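Local atomic coordinates of putative hemoglobin-like oxygen-binding protein (Pseudoalteromonas haloplanktis, PDB entry 4UUR), a protein that binds heme b and, as a cold-adapted group II truncated hemoglobin, probably binds or carries oxygen. Residues F72-G75 / D81-V84; E26-E31 / L119-P124; P90-R95 / G135-H140; E49-L54 / M110-K115. All coordinates share one frame; numbering follows the deposited sequence.

Contact 1 of 4, residues F72-G75 / D81-V84; sequences FLSG and DLFV. With HEM (protoporphyrin IX containing Fe), chain C.
At one wall of the heme pocket in this truncated globin, Phe72 on helix 63-76 and Phe83 of helix 83-87 form a T-shaped aromatic pair. The ring planes stand at 85° with centroids 6.0 Å apart, the edge of Phe72 directed at one face of Phe83. Phe83 CB rests against the backbone of Phe72, 3.7 Å from Phe72 CA, and the CB of Phe72 packs against CD2 of Phe83. With CG of Phe72 anti to its amide nitrogen (chi1 168°), the ring swings out to the porphyrin, where CE2 comes within 3.6 Å of the heme vinyl carbon CAC. Phe83 reaches the cofactor less closely, its CE2 being 4.0 Å from the heme methyl CMD. Farther from the heme, Ser74 CB meets Leu82 CD1 at 3.7 Å, while Ser74 OG is hydrogen-bonded to the carbonyl of Pro80 in the intervening loop. Asp81 OD1 lies beside Gly75 CA at the exposed end. Leu92 and Trp76 also pack on the Phe72 ring. A serine in place of Phe72 would probably leave the face of Phe83 without its aromatic edge and open a gap beside the heme vinyl. No hydrogen bond joins the two segments, so the pairing of residues 72-75 with 81-84 rests on apolar and aromatic packing, which continues on to the rim of the heme.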
# COMPACT_ATOMS: atom_id res chain seq x y z
N PHE A 72 -3.91 6.24 5.00
CA PHE A 72 -3.30 5.16 5.81
C PHE A 72 -1.81 5.30 5.90
O PHE A 72 -1.24 5.21 7.00
CB PHE A 72 -3.66 3.78 5.30
CG PHE A 72 -2.84 2.69 5.91
CD1 PHE A 72 -3.14 2.20 7.18
CD2 PHE A 72 -1.77 2.13 5.19
CE1 PHE A 72 -2.38 1.17 7.72
CE2 PHE A 72 -1.02 1.11 5.72
CZ PHE A 72 -1.32 0.62 6.99
N LEU A 73 -1.19 5.54 4.74
CA LEU A 73 0.27 5.70 4.66
C LEU A 73 0.78 6.88 5.49
O LEU A 73 1.80 6.76 6.12
CB LEU A 73 0.75 5.85 3.20
CG LEU A 73 0.70 4.58 2.39
CD1 LEU A 73 1.22 4.83 0.98
CD2 LEU A 73 1.47 3.48 3.08
N SER A 74 0.09 8.00 5.50
CA SER A 74 0.55 9.10 6.34
C SER A 74 0.81 8.67 7.80
O SER A 74 1.83 9.00 8.35
CB SER A 74 -0.38 10.28 6.31
OG SER A 74 -0.02 11.16 7.38
N GLY A 75 -0.08 7.91 8.43
CA GLY A 75 0.17 7.46 9.78
C GLY A 75 1.07 6.25 9.90
O GLY A 75 1.91 6.18 10.77
N ASP A 81 -1.81 10.48 11.62
CA ASP A 81 -2.81 9.42 11.52
C ASP A 81 -4.00 10.05 10.89
O ASP A 81 -4.83 10.59 11.60
CB ASP A 81 -3.27 8.90 12.88
CG ASP A 81 -2.45 7.78 13.38
OD1 ASP A 81 -2.36 6.72 12.69
OD2 ASP A 81 -1.90 7.95 14.48
N LEU A 82 -4.07 10.03 9.57
CA LEU A 82 -5.22 10.59 8.90
C LEU A 82 -6.28 9.51 8.79
O LEU A 82 -7.47 9.80 8.76
CB LEU A 82 -4.83 11.11 7.53
CG LEU A 82 -3.96 12.35 7.55
CD1 LEU A 82 -3.32 12.53 6.20
CD2 LEU A 82 -4.78 13.58 7.91
N PHE A 83 -5.83 8.26 8.71
CA PHE A 83 -6.70 7.08 8.62
C PHE A 83 -7.39 6.89 9.95
O PHE A 83 -8.61 7.03 10.02
CB PHE A 83 -5.92 5.81 8.27
CG PHE A 83 -6.79 4.60 7.98
CD1 PHE A 83 -7.22 3.78 9.01
CD2 PHE A 83 -7.19 4.31 6.68
CE1 PHE A 83 -8.02 2.68 8.74
CE2 PHE A 83 -7.99 3.20 6.40
CZ PHE A 83 -8.39 2.38 7.43
N VAL A 84 -6.61 6.62 10.99
CA VAL A 84 -7.20 6.44 12.32
C VAL A 84 -8.05 7.65 12.78
O VAL A 84 -8.97 7.48 13.54
CB VAL A 84 -6.16 6.12 13.41
CG1 VAL A 84 -6.87 5.74 14.71
CG2 VAL A 84 -5.24 5.00 12.98
CHA HEM C . -8.58 -1.93 0.83
CHB HEM C . -6.97 -5.76 -1.70
CHC HEM C . -3.00 -5.76 1.09
CHD HEM C . -4.24 -1.48 2.80
C1A HEM C . -8.50 -2.98 -0.07
C2A HEM C . -9.49 -3.30 -1.00
C3A HEM C . -9.02 -4.36 -1.72
C4A HEM C . -7.74 -4.72 -1.23
CMA HEM C . -9.75 -5.07 -2.86
CAA HEM C . -10.83 -2.64 -1.20
CBA HEM C . -10.73 -1.14 -1.48
CGA HEM C . -11.81 -0.57 -2.38
O1A HEM C . -11.95 -0.84 -3.59
O2A HEM C . -12.56 0.27 -1.86
C1B HEM C . -5.74 -6.12 -1.12
C2B HEM C . -5.03 -7.32 -1.39
C3B HEM C . -3.92 -7.33 -0.60
C4B HEM C . -4.01 -6.12 0.21
CMB HEM C . -5.46 -8.33 -2.45
CAB HEM C . -2.76 -8.24 -0.34
CBB HEM C . -2.72 -9.45 -0.81
C1C HEM C . -2.91 -4.55 1.75
C2C HEM C . -1.82 -4.06 2.49
C3C HEM C . -2.20 -2.85 2.99
C4C HEM C . -3.51 -2.59 2.51
CMC HEM C . -0.51 -4.82 2.70
CAC HEM C . -1.46 -1.86 3.81
CBC HEM C . -0.15 -1.98 4.05
C1D HEM C . -5.53 -1.34 2.41
C2D HEM C . -6.33 -0.22 2.91
C3D HEM C . -7.52 -0.35 2.36
C4D HEM C . -7.46 -1.55 1.54
CMD HEM C . -5.95 0.87 3.86
CAD HEM C . -8.73 0.53 2.61
CBD HEM C . -9.54 -0.19 3.70
CGD HEM C . -10.77 0.57 4.19
O1D HEM C . -11.17 1.61 3.64
O2D HEM C . -11.44 0.18 5.17
NA HEM C . -7.41 -3.83 -0.26
NB HEM C . -5.09 -5.46 -0.18
NC HEM C . -3.89 -3.63 1.76
ND HEM C . -6.21 -2.08 1.56
FE HEM C . -5.69 -3.69 0.75
O HOH W 1 -4.88 -2.50 -0.91

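Contact 2 of 4, residues E26-E31 / L119-P124; sequences EILGGE and LEVDNP
Leu28 and Val121 meet obliquely where two helix ends of the globin fold approach each other, the C-terminal end of helix 24-27 and that of helix 103-120. One methyl of Leu28, CD2, sits astride the fork of Val121, 3.6 Å from CG1 and equally far from CG2. Leu28 CG is anti to its own carbonyl carbon (chi1 -58°), and the chain beyond it carries CD2 to the valine. Leu126 of helix 124-141 touches both side chains and closes the apolar cluster from a third helix.

Farther out, Ile27 and Asn123 are also inclined to each other, with a looser approach of 4.1 Å between Ile27 CG2 and Asn123 ND2. The amide oxygen of Asn123 is engaged elsewhere: as N-cap of helix 124-141 it accepts from the backbone nitrogens of Leu125 and Leu126. Glu120 adds little across the interface; its carboxylate forms a salt bridge with Arg40.

The turn after Leu28 is a Schellman motif. Gly29 takes positive phi, 90°, where a side chain would press on the preceding carbonyl oxygen, and its N is bonded to Glu26 O at 3.1 Å.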
# COMPACT_ATOMS: atom_id res chain seq x y z
N GLU A 26 9.23 11.34 7.36
CA GLU A 26 10.11 12.52 7.25
C GLU A 26 11.12 12.35 6.10
O GLU A 26 11.24 13.24 5.28
CB GLU A 26 10.85 12.81 8.58
CG GLU A 26 9.95 13.36 9.70
CD GLU A 26 10.63 13.34 11.10
OE1 GLU A 26 11.12 12.26 11.57
OE2 GLU A 26 10.66 14.43 11.73
N ILE A 27 11.77 11.20 6.07
CA ILE A 27 12.75 10.86 5.07
C ILE A 27 12.18 10.95 3.65
O ILE A 27 12.83 11.48 2.77
CB ILE A 27 13.29 9.43 5.34
CG1 ILE A 27 14.05 9.41 6.66
CG2 ILE A 27 14.20 8.96 4.20
CD1 ILE A 27 14.44 8.02 7.11
N LEU A 28 10.95 10.46 3.44
CA LEU A 28 10.27 10.51 2.14
C LEU A 28 9.64 11.86 1.76
O LEU A 28 8.97 11.93 0.74
CB LEU A 28 9.17 9.46 2.10
CG LEU A 28 9.68 8.04 2.34
CD1 LEU A 28 8.52 7.20 2.82
CD2 LEU A 28 10.33 7.45 1.10
N GLY A 29 9.83 12.92 2.56
CA GLY A 29 9.33 14.26 2.20
C GLY A 29 7.94 14.56 2.70
O GLY A 29 7.30 15.49 2.21
N GLY A 30 7.45 13.77 3.65
CA GLY A 30 6.13 13.98 4.22
C GLY A 30 4.95 13.60 3.32
O GLY A 30 4.93 12.54 2.69
N GLU A 31 3.96 14.49 3.29
CA GLU A 31 2.69 14.30 2.61
C GLU A 31 2.85 13.97 1.13
O GLU A 31 2.31 12.93 0.66
CB GLU A 31 1.82 15.55 2.78
CG GLU A 31 0.61 15.61 1.86
CD GLU A 31 -0.45 16.57 2.37
OE1 GLU A 31 -0.86 16.47 3.55
OE2 GLU A 31 -0.88 17.45 1.59
N LEU A 119 10.94 3.16 -7.31
CA LEU A 119 10.93 4.47 -7.95
C LEU A 119 10.81 5.62 -6.95
O LEU A 119 11.22 6.72 -7.24
CB LEU A 119 9.83 4.55 -9.00
CG LEU A 119 10.11 3.82 -10.30
CD1 LEU A 119 8.82 3.41 -10.96
CD2 LEU A 119 10.93 4.65 -11.23
N GLU A 120 10.28 5.39 -5.76
CA GLU A 120 9.89 6.56 -4.89
C GLU A 120 10.84 6.77 -3.76
O GLU A 120 10.88 7.85 -3.19
CB GLU A 120 8.44 6.42 -4.33
CG GLU A 120 7.35 6.46 -5.39
CD GLU A 120 7.24 7.82 -6.12
OE1 GLU A 120 7.46 8.88 -5.47
OE2 GLU A 120 6.93 7.85 -7.33
N VAL A 121 11.57 5.74 -3.39
CA VAL A 121 12.41 5.81 -2.21
C VAL A 121 13.88 5.76 -2.63
O VAL A 121 14.40 4.70 -3.04
CB VAL A 121 12.10 4.70 -1.22
CG1 VAL A 121 12.79 4.97 0.14
CG2 VAL A 121 10.60 4.54 -1.02
N ASP A 122 14.55 6.89 -2.52
CA ASP A 122 15.93 6.99 -2.96
C ASP A 122 16.94 6.49 -1.90
O ASP A 122 17.97 5.94 -2.30
CB ASP A 122 16.28 8.37 -3.52
CG ASP A 122 16.12 9.47 -2.52
OD1 ASP A 122 16.42 9.26 -1.33
OD2 ASP A 122 15.70 10.57 -2.94
N ASN A 123 16.64 6.61 -0.61
CA ASN A 123 17.40 5.94 0.46
C ASN A 123 17.35 4.41 0.35
O ASN A 123 16.28 3.84 0.53
CB ASN A 123 16.78 6.33 1.79
CG ASN A 123 17.61 5.90 2.98
OD1 ASN A 123 18.15 4.82 3.02
ND2 ASN A 123 17.69 6.77 3.95
N PRO A 124 18.48 3.73 0.06
CA PRO A 124 18.32 2.26 -0.14
C PRO A 124 18.07 1.48 1.14
O PRO A 124 17.59 0.37 1.09
CB PRO A 124 19.63 1.85 -0.79
CG PRO A 124 20.16 3.12 -1.36
CD PRO A 124 19.79 4.18 -0.40

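Contact 3 of 4, residues P90-R95 / G135-H140; sequences PMLRKR and GQLASH. With HEM (protoporphyrin IX containing Fe), chain C.
Arg93 lies across His140, its side chain passing from the imidazole face to the backbone carbonyl. CB sits over one face of the ring, 4.2 Å from the centroid and 20° off the normal, which makes a CH-pi contact. CG stands anti to the backbone nitrogen (chi1 -179°) and the chain runs extended from there to NE, which brings the guanidinium past the ring. CD is 3.6 Å from His140 CE1 and also close to His140 O, while NE and CZ lie near that oxygen without being bonded to it. At the tip, NH1 gives a hydrogen bond of 2.8 Å to His140 O, with an N-H...O angle of 154° and the donor tilted from the carbonyl plane. The same NH1 also bonds the carbonyl of Ile142, tying together the C-terminal end of helix 124-141. Replacing Arg93 by alanine is likely to leave the carbonyls of His140 and Ile142 without their shared guanidinium donor, and the imidazole face without the chain that lies over it. This is the proximal side of the globin heme pocket: helix 92-95 leads directly into His96, the axial ligand of the iron. Leu92 CD1 and Leu137 CD1 meet at 4.1 Å and both face the porphyrin, 3.4 Å from heme CAC and 3.6 Å from heme CBC respectively. Arg95 NE makes a weak 2.9 Å bond to heme propionate O2D, in the guanidinium plane.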
# COMPACT_ATOMS: atom_id res chain seq x y z
N PRO A 90 -6.63 0.57 11.87
CA PRO A 90 -6.33 -0.31 10.75
C PRO A 90 -6.97 -1.71 10.71
O PRO A 90 -7.66 -2.04 9.75
CB PRO A 90 -4.82 -0.44 10.85
CG PRO A 90 -4.40 0.93 11.25
CD PRO A 90 -5.50 1.49 12.10
N MET A 91 -6.73 -2.53 11.71
CA MET A 91 -7.36 -3.84 11.72
C MET A 91 -7.31 -4.41 10.31
O MET A 91 -8.26 -5.02 9.85
CB MET A 91 -8.83 -3.68 12.14
CG MET A 91 -9.05 -2.87 13.41
SD MET A 91 -8.96 -3.90 14.88
CE MET A 91 -10.54 -4.76 14.83
N LEU A 92 -6.20 -4.18 9.61
CA LEU A 92 -6.14 -4.49 8.19
C LEU A 92 -6.57 -5.91 7.87
O LEU A 92 -7.28 -6.10 6.89
CB LEU A 92 -4.74 -4.26 7.61
CG LEU A 92 -4.26 -2.81 7.59
CD1 LEU A 92 -3.01 -2.74 6.71
CD2 LEU A 92 -5.35 -1.84 7.10
N ARG A 93 -6.14 -6.90 8.67
CA ARG A 93 -6.47 -8.29 8.32
C ARG A 93 -7.98 -8.46 8.20
O ARG A 93 -8.46 -9.03 7.22
CB ARG A 93 -5.92 -9.32 9.31
CG ARG A 93 -6.28 -10.73 8.88
CD ARG A 93 -5.42 -11.80 9.50
NE ARG A 93 -6.06 -13.10 9.36
CZ ARG A 93 -5.93 -13.93 8.33
NH1 ARG A 93 -5.16 -13.63 7.28
NH2 ARG A 93 -6.59 -15.08 8.33
N LYS A 94 -8.67 -7.89 9.19
CA LYS A 94 -10.11 -7.94 9.36
C LYS A 94 -10.80 -7.17 8.24
O LYS A 94 -11.69 -7.69 7.58
CB LYS A 94 -10.50 -7.35 10.74
CG LYS A 94 -11.98 -7.46 11.13
CD LYS A 94 -12.46 -8.93 11.20
CE LYS A 94 -13.97 -9.10 10.98
NZ LYS A 94 -14.33 -10.46 10.44
N ARG A 95 -10.39 -5.93 8.06
CA ARG A 95 -10.85 -5.08 6.95
C ARG A 95 -10.78 -5.72 5.57
O ARG A 95 -11.58 -5.38 4.74
CB ARG A 95 -10.07 -3.79 6.93
CG ARG A 95 -10.75 -2.69 7.67
CD ARG A 95 -10.08 -1.38 7.34
NE ARG A 95 -10.79 -0.25 7.93
CZ ARG A 95 -10.71 0.08 9.21
NH1 ARG A 95 -9.97 -0.65 10.04
NH2 ARG A 95 -11.35 1.13 9.67
N GLY A 135 5.88 -6.41 2.90
CA GLY A 135 5.88 -7.85 2.61
C GLY A 135 5.22 -8.68 3.72
O GLY A 135 4.50 -9.64 3.45
N GLN A 136 5.46 -8.29 4.95
CA GLN A 136 4.87 -8.98 6.09
C GLN A 136 3.37 -8.69 6.24
O GLN A 136 2.59 -9.62 6.33
CB GLN A 136 5.62 -8.61 7.39
CG GLN A 136 6.76 -9.56 7.71
CD GLN A 136 7.66 -9.07 8.83
OE1 GLN A 136 7.47 -7.99 9.39
NE2 GLN A 136 8.65 -9.87 9.15
N LEU A 137 3.00 -7.41 6.28
CA LEU A 137 1.60 -7.00 6.23
C LEU A 137 0.80 -7.71 5.14
O LEU A 137 -0.25 -8.28 5.43
CB LEU A 137 1.47 -5.49 6.06
CG LEU A 137 1.26 -4.78 7.38
CD1 LEU A 137 1.06 -3.28 7.13
CD2 LEU A 137 0.06 -5.39 8.10
N ALA A 138 1.32 -7.73 3.92
CA ALA A 138 0.69 -8.42 2.79
C ALA A 138 0.46 -9.87 3.09
O ALA A 138 -0.62 -10.38 2.82
CB ALA A 138 1.49 -8.31 1.51
N SER A 139 1.48 -10.55 3.63
CA SER A 139 1.32 -11.97 3.94
C SER A 139 0.25 -12.19 5.01
O SER A 139 -0.49 -13.12 4.94
CB SER A 139 2.66 -12.61 4.31
OG SER A 139 3.30 -13.05 3.12
N HIS A 140 0.17 -11.26 5.96
CA HIS A 140 -0.79 -11.26 7.07
C HIS A 140 -2.23 -11.20 6.57
O HIS A 140 -3.10 -11.70 7.25
CB HIS A 140 -0.48 -10.04 7.96
CG HIS A 140 -1.30 -9.94 9.22
ND1 HIS A 140 -1.73 -11.03 9.94
CD2 HIS A 140 -1.69 -8.84 9.93
CE1 HIS A 140 -2.39 -10.62 11.01
NE2 HIS A 140 -2.38 -9.29 11.03
CHA HEM C . -8.58 -1.93 0.83
CHB HEM C . -6.97 -5.76 -1.70
CHC HEM C . -3.00 -5.76 1.09
CHD HEM C . -4.24 -1.48 2.80
C1A HEM C . -8.50 -2.98 -0.07
C2A HEM C . -9.49 -3.30 -1.00
C3A HEM C . -9.02 -4.36 -1.72
C4A HEM C . -7.74 -4.72 -1.23
CMA HEM C . -9.75 -5.07 -2.86
CAA HEM C . -10.83 -2.64 -1.20
CBA HEM C . -10.73 -1.14 -1.48
CGA HEM C . -11.81 -0.57 -2.38
O1A HEM C . -11.95 -0.84 -3.59
O2A HEM C . -12.56 0.27 -1.86
C1B HEM C . -5.74 -6.12 -1.12
C2B HEM C . -5.03 -7.32 -1.39
C3B HEM C . -3.92 -7.33 -0.60
C4B HEM C . -4.01 -6.12 0.21
CMB HEM C . -5.46 -8.33 -2.45
CAB HEM C . -2.76 -8.24 -0.34
CBB HEM C . -2.72 -9.45 -0.81
C1C HEM C . -2.91 -4.55 1.75
C2C HEM C . -1.82 -4.06 2.49
C3C HEM C . -2.20 -2.85 2.99
C4C HEM C . -3.51 -2.59 2.51
CMC HEM C . -0.51 -4.82 2.70
CAC HEM C . -1.46 -1.86 3.81
CBC HEM C . -0.15 -1.98 4.05
C1D HEM C . -5.53 -1.34 2.41
C2D HEM C . -6.33 -0.22 2.91
C3D HEM C . -7.52 -0.35 2.36
C4D HEM C . -7.46 -1.55 1.54
CMD HEM C . -5.95 0.87 3.86
CAD HEM C . -8.73 0.53 2.61
CBD HEM C . -9.54 -0.19 3.70
CGD HEM C . -10.77 0.57 4.19
O1D HEM C . -11.17 1.61 3.64
O2D HEM C . -11.44 0.18 5.17
NA HEM C . -7.41 -3.83 -0.26
NB HEM C . -5.09 -5.46 -0.18
NC HEM C . -3.89 -3.63 1.76
ND HEM C . -6.21 -2.08 1.56
FE HEM C . -5.69 -3.69 0.75
O HOH W 1 -4.88 -2.50 -0.91

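Contact 4 of 4, residues E49-L54 / M110-K115; sequences EYAKPL and MYCMNK
Tyr50 drives the edge of its ring into one face of Tyr111, and this T-shaped interlock, together with the meeting of Ala51 and Cys112, is the closely fitted part of the contact. The ring planes stand at 77° and the centroids are 5.1 Å apart. Tyr50 CD2 is the leading atom, 3.7 Å from Tyr111 CG and offset toward the rim of that ring, while its neighbour CE2 rests on Tyr111 CB at 3.8 Å. A chi1 near 180° (173° for Tyr50, 165° for Tyr111) turns both rings away from their own amide nitrogens and into the interface.

Deeper in, the contact is small and apolar. Ala51 CB touches Cys112 SG at 3.8 Å, both residues being buried, and Phe41 and Met45 of helix 31-45 pack on the cysteine from a third helix. Leu54 also points toward helix 103-120 but makes no close contact with residues 110-115; it touches the heme.

The loose side is the one toward solvent. Tyr50, for all its fit against Tyr111, is exposed, and the opposite face of the Tyr111 ring is lined by the chain of Lys115, whose CD lies 3.7 Å above the plane. Lys115 NZ makes only a weak 3.4 Å bond to Tyr111 OH; it is a hydrogen bond with the carboxylate of Asp48 that holds the hydroxyl. The arrangement joins residues 49-51, which lead into helix 52-56, to the long helix 103-120 of the all-helical truncated-globin fold.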
# COMPACT_ATOMS: atom_id res chain seq x y z
N GLU A 49 0.09 -6.04 -16.46
CA GLU A 49 -0.66 -7.24 -16.84
C GLU A 49 -0.72 -8.18 -15.69
O GLU A 49 -1.79 -8.57 -15.24
CB GLU A 49 -0.07 -7.94 -18.07
CG GLU A 49 -0.90 -9.15 -18.50
CD GLU A 49 -0.17 -10.16 -19.37
OE1 GLU A 49 1.07 -10.04 -19.55
OE2 GLU A 49 -0.87 -11.09 -19.85
N TYR A 50 0.42 -8.54 -15.15
CA TYR A 50 0.43 -9.47 -14.04
C TYR A 50 -0.50 -9.11 -12.86
O TYR A 50 -0.77 -9.98 -12.05
CB TYR A 50 1.83 -9.62 -13.54
CG TYR A 50 2.00 -10.43 -12.27
CD1 TYR A 50 1.69 -11.80 -12.21
CD2 TYR A 50 2.52 -9.82 -11.13
CE1 TYR A 50 1.88 -12.51 -11.00
CE2 TYR A 50 2.71 -10.52 -9.94
CZ TYR A 50 2.41 -11.86 -9.87
OH TYR A 50 2.64 -12.48 -8.65
N ALA A 51 -0.91 -7.84 -12.72
CA ALA A 51 -1.76 -7.43 -11.59
C ALA A 51 -3.24 -7.18 -11.97
O ALA A 51 -4.06 -6.78 -11.09
CB ALA A 51 -1.19 -6.19 -10.90
N LYS A 52 -3.61 -7.40 -13.23
CA LYS A 52 -5.02 -7.28 -13.61
C LYS A 52 -5.95 -7.94 -12.59
O LYS A 52 -6.93 -7.35 -12.19
CB LYS A 52 -5.31 -7.79 -15.04
CG LYS A 52 -6.81 -7.91 -15.35
CD LYS A 52 -7.18 -7.96 -16.84
N PRO A 53 -5.63 -9.15 -12.13
CA PRO A 53 -6.56 -9.78 -11.19
C PRO A 53 -6.75 -8.97 -9.91
O PRO A 53 -7.87 -8.72 -9.51
CB PRO A 53 -5.90 -11.13 -10.95
CG PRO A 53 -5.20 -11.41 -12.25
CD PRO A 53 -4.59 -10.08 -12.58
N LEU A 54 -5.66 -8.50 -9.33
CA LEU A 54 -5.76 -7.61 -8.19
C LEU A 54 -6.51 -6.32 -8.52
O LEU A 54 -7.33 -5.86 -7.74
CB LEU A 54 -4.36 -7.33 -7.66
CG LEU A 54 -4.20 -6.28 -6.56
CD1 LEU A 54 -5.03 -6.62 -5.35
CD2 LEU A 54 -2.72 -6.14 -6.20
N MET A 110 2.47 -7.18 -3.72
CA MET A 110 3.89 -6.87 -3.48
C MET A 110 4.69 -6.43 -4.72
O MET A 110 5.46 -5.49 -4.67
CB MET A 110 4.60 -7.99 -2.76
CG MET A 110 4.28 -8.00 -1.28
SD MET A 110 4.43 -6.39 -0.46
CE MET A 110 6.21 -6.18 -0.59
N TYR A 111 4.46 -7.10 -5.83
CA TYR A 111 5.06 -6.74 -7.10
C TYR A 111 4.81 -5.26 -7.43
O TYR A 111 5.73 -4.54 -7.77
CB TYR A 111 4.49 -7.68 -8.17
CG TYR A 111 4.72 -7.26 -9.58
CD1 TYR A 111 3.83 -6.42 -10.21
CD2 TYR A 111 5.83 -7.73 -10.30
CE1 TYR A 111 4.03 -6.02 -11.52
CE2 TYR A 111 6.03 -7.35 -11.63
CZ TYR A 111 5.12 -6.51 -12.23
OH TYR A 111 5.30 -6.10 -13.51
N CYS A 112 3.56 -4.81 -7.31
CA CYS A 112 3.23 -3.41 -7.48
C CYS A 112 3.94 -2.53 -6.46
O CYS A 112 4.45 -1.47 -6.83
CB CYS A 112 1.73 -3.18 -7.33
SG CYS A 112 0.80 -3.78 -8.74
N MET A 113 3.95 -2.93 -5.18
CA MET A 113 4.55 -2.05 -4.15
C MET A 113 6.12 -2.02 -4.20
O MET A 113 6.76 -0.97 -3.98
CB MET A 113 4.04 -2.40 -2.76
CG MET A 113 4.62 -1.56 -1.65
SD MET A 113 4.25 0.17 -1.92
CE MET A 113 2.51 0.20 -1.40
N ASN A 114 6.73 -3.17 -4.51
CA ASN A 114 8.18 -3.21 -4.89
C ASN A 114 8.55 -2.23 -6.01
O ASN A 114 9.45 -1.40 -5.88
CB ASN A 114 8.60 -4.64 -5.28
CG ASN A 114 8.61 -5.59 -4.08
OD1 ASN A 114 8.79 -5.19 -2.93
ND2 ASN A 114 8.35 -6.86 -4.34
N LYS A 115 7.85 -2.32 -7.12
CA LYS A 115 8.08 -1.39 -8.21
C LYS A 115 7.92 0.07 -7.81
O LYS A 115 8.70 0.95 -8.27
CB LYS A 115 7.14 -1.70 -9.35
CG LYS A 115 7.50 -3.00 -10.07
CD LYS A 115 6.61 -3.21 -11.28
CE LYS A 115 7.36 -3.01 -12.59
NZ LYS A 115 8.08 -4.28 -12.92

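Overall arrangement
Contacts 1 and 3 share the heme and touch each other, Phe72 meeting Leu92 and Phe83 meeting Arg95, so the two form one continuous lining on the cofactor. Both are partly buried, but contact 1 relies on aromatic packing whereas contact 3 adds an arginine-to-carbonyl bond. Contact 4, about 23 Å from contact 1 between centres and across the chain's centre from it, uses a second T-shaped pair, set nearer solvent. It meets contact 3 through Met110 against Gly135 and Ala138. Contact 2 is a surface contact, small and apolar; it shares helix 103-120 with contact 4, and contacts 1 and 4 are nested within the chain loop that it closes.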